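Local coordinates for protein Non-reducing end alpha-L-arabinofuranosidase BoGH43B (Bacteroides ovatus, PDB 5JOZ) that removes terminal non-reducing alpha-L-arabinofuranosyl residues from the side branches of xyloglucan, converting 'S' units to 'X' units during xyloglucan breakdown, at residues A[372-377]-A[499-504]. Sequence-based numbering, arbitrary orientation.
Sequences ASAKVN and DWFDFR. With CA (calcium ion), chain C.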
# COMPACT_ATOMS: atom_id res chain seq x y z
N ALA A 372 -10.50 15.09 7.12
CA ALA A 372 -10.59 13.93 8.00
C ALA A 372 -10.89 14.48 9.37
O ALA A 372 -10.19 15.39 9.82
CB ALA A 372 -9.27 13.19 8.03
N SER A 373 -11.91 13.95 10.03
CA SER A 373 -12.22 14.38 11.40
C SER A 373 -12.82 13.25 12.21
O SER A 373 -13.37 12.31 11.67
CB SER A 373 -13.17 15.57 11.39
OG SER A 373 -14.37 15.26 10.71
N ALA A 374 -12.72 13.39 13.53
CA ALA A 374 -13.16 12.38 14.46
C ALA A 374 -13.64 13.02 15.74
O ALA A 374 -12.97 13.89 16.29
CB ALA A 374 -12.01 11.42 14.76
N LYS A 375 -14.80 12.57 16.21
CA LYS A 375 -15.30 12.96 17.52
C LYS A 375 -14.74 11.95 18.53
O LYS A 375 -14.94 10.74 18.38
CB LYS A 375 -16.83 12.92 17.51
CG LYS A 375 -17.55 13.48 18.73
CD LYS A 375 -18.90 12.79 18.92
CE LYS A 375 -19.94 13.67 19.59
NZ LYS A 375 -21.20 12.90 19.81
N VAL A 376 -14.05 12.46 19.55
CA VAL A 376 -13.36 11.64 20.53
C VAL A 376 -13.65 12.09 21.96
O VAL A 376 -13.75 13.29 22.26
CB VAL A 376 -11.83 11.60 20.25
CG1 VAL A 376 -11.23 12.99 20.30
CG2 VAL A 376 -11.11 10.65 21.20
N ASN A 377 -13.82 11.11 22.84
CA ASN A 377 -13.94 11.31 24.27
C ASN A 377 -12.63 10.82 24.88
O ASN A 377 -12.31 9.63 24.80
CB ASN A 377 -15.14 10.53 24.83
CG ASN A 377 -15.45 10.87 26.29
OD1 ASN A 377 -15.21 11.98 26.75
ND2 ASN A 377 -15.97 9.90 27.02
N ASP A 499 -16.31 8.15 18.61
CA ASP A 499 -17.70 7.93 18.25
C ASP A 499 -17.83 7.76 16.73
O ASP A 499 -18.57 6.90 16.25
CB ASP A 499 -18.56 9.11 18.72
CG ASP A 499 -20.04 8.82 18.71
OD1 ASP A 499 -20.46 7.68 18.38
OD2 ASP A 499 -20.81 9.74 19.04
N TRP A 500 -17.12 8.59 15.97
CA TRP A 500 -17.10 8.45 14.53
C TRP A 500 -15.83 9.02 13.93
O TRP A 500 -15.05 9.66 14.63
CB TRP A 500 -18.35 9.08 13.90
CG TRP A 500 -18.72 10.47 14.37
CD1 TRP A 500 -19.71 10.79 15.25
CD2 TRP A 500 -18.12 11.70 13.96
NE1 TRP A 500 -19.76 12.15 15.43
CE2 TRP A 500 -18.81 12.74 14.64
CE3 TRP A 500 -17.09 12.04 13.08
CZ2 TRP A 500 -18.49 14.09 14.47
CZ3 TRP A 500 -16.76 13.39 12.91
CH2 TRP A 500 -17.45 14.40 13.62
N PHE A 501 -15.64 8.75 12.64
CA PHE A 501 -14.48 9.19 11.86
C PHE A 501 -14.95 9.46 10.43
O PHE A 501 -15.40 8.53 9.76
CB PHE A 501 -13.39 8.11 11.87
CG PHE A 501 -12.06 8.56 11.33
CD1 PHE A 501 -11.86 8.71 9.95
CD2 PHE A 501 -10.99 8.81 12.18
CE1 PHE A 501 -10.63 9.12 9.45
CE2 PHE A 501 -9.76 9.21 11.69
CZ PHE A 501 -9.58 9.37 10.33
N ASP A 502 -14.86 10.72 10.01
CA ASP A 502 -15.18 11.17 8.66
C ASP A 502 -13.92 11.21 7.82
O ASP A 502 -12.89 11.69 8.26
CB ASP A 502 -15.75 12.59 8.66
CG ASP A 502 -17.18 12.67 9.18
OD1 ASP A 502 -17.80 11.63 9.53
OD2 ASP A 502 -17.68 13.80 9.23
N PHE A 503 -14.03 10.74 6.59
CA PHE A 503 -12.93 10.77 5.64
C PHE A 503 -13.50 11.18 4.28
O PHE A 503 -14.22 10.40 3.66
CB PHE A 503 -12.28 9.38 5.58
CG PHE A 503 -10.91 9.37 4.97
CD1 PHE A 503 -9.82 9.89 5.67
CD2 PHE A 503 -10.70 8.85 3.70
CE1 PHE A 503 -8.55 9.89 5.12
CE2 PHE A 503 -9.44 8.85 3.14
CZ PHE A 503 -8.36 9.37 3.85
N ARG A 504 -13.20 12.40 3.83
CA ARG A 504 -13.75 12.92 2.58
C ARG A 504 -12.65 13.29 1.60
O ARG A 504 -11.90 14.23 1.85
CB ARG A 504 -14.64 14.12 2.87
CG ARG A 504 -15.58 14.45 1.72
CD ARG A 504 -16.35 15.72 2.03
NE ARG A 504 -17.00 15.65 3.34
CZ ARG A 504 -18.25 15.24 3.57
NH1 ARG A 504 -19.06 14.85 2.58
NH2 ARG A 504 -18.70 15.23 4.83
CA CA C . -20.73 6.02 16.65
O HOH W 1 -21.59 7.73 15.20
O HOH W 2 -22.94 5.02 16.76
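Ser373 and Asp502 form the regular, hydrogen-bonded pair of these antiparallel strands: Asp502 N donates to Ser373 O at 2.7 Å and Ser373 N to Asp502 O at 3.0 Å. The flanking non-hydrogen-bonded pairs, Ala372 with Phe503 and Ala374 with Phe501, put their side chains on the buried face of the sheet. There Ala374 CB meets Phe501 CD2 at 3.8 Å; Leu389, from strand 389-392 of the opposing sheet, packs on both residues inside the concanavalin A-like beta-sandwich, and Trp323 meets Phe501 edge-to-face.

The pair illustrates how antiparallel strands present one apolar and one polar face. On the face carrying Ser373, Lys375, Trp500 and Asp502, all but Ser373 are partly exposed. With CG between its backbone N and carbonyl carbon (chi1 48°), Trp500 reaches over the neighbouring strand; Lys375 CB sits 3.8 Å from the centroid of the five-membered ring in a CH-pi contact, while Ser373 OG approaches the ring edge. Arg311 adds a cation-pi contact to this indole and a salt bridge to Asp502. The bond from Lys375 N to Trp500 O is weak; Asp499 N donates to Lys375 O at 2.9 Å. The extended lysine runs beside Asp499, bringing NZ to the anti lone pair of OD2 at 3.3 Å.

Asp499 OD1 and O both bind calcium, each at 2.4 Å, alongside Asp313, Gly341 and two waters. Divided between metal and ammonium, the carboxylate is probably kept ionised, and one residue thereby ties the strand pair to the calcium site.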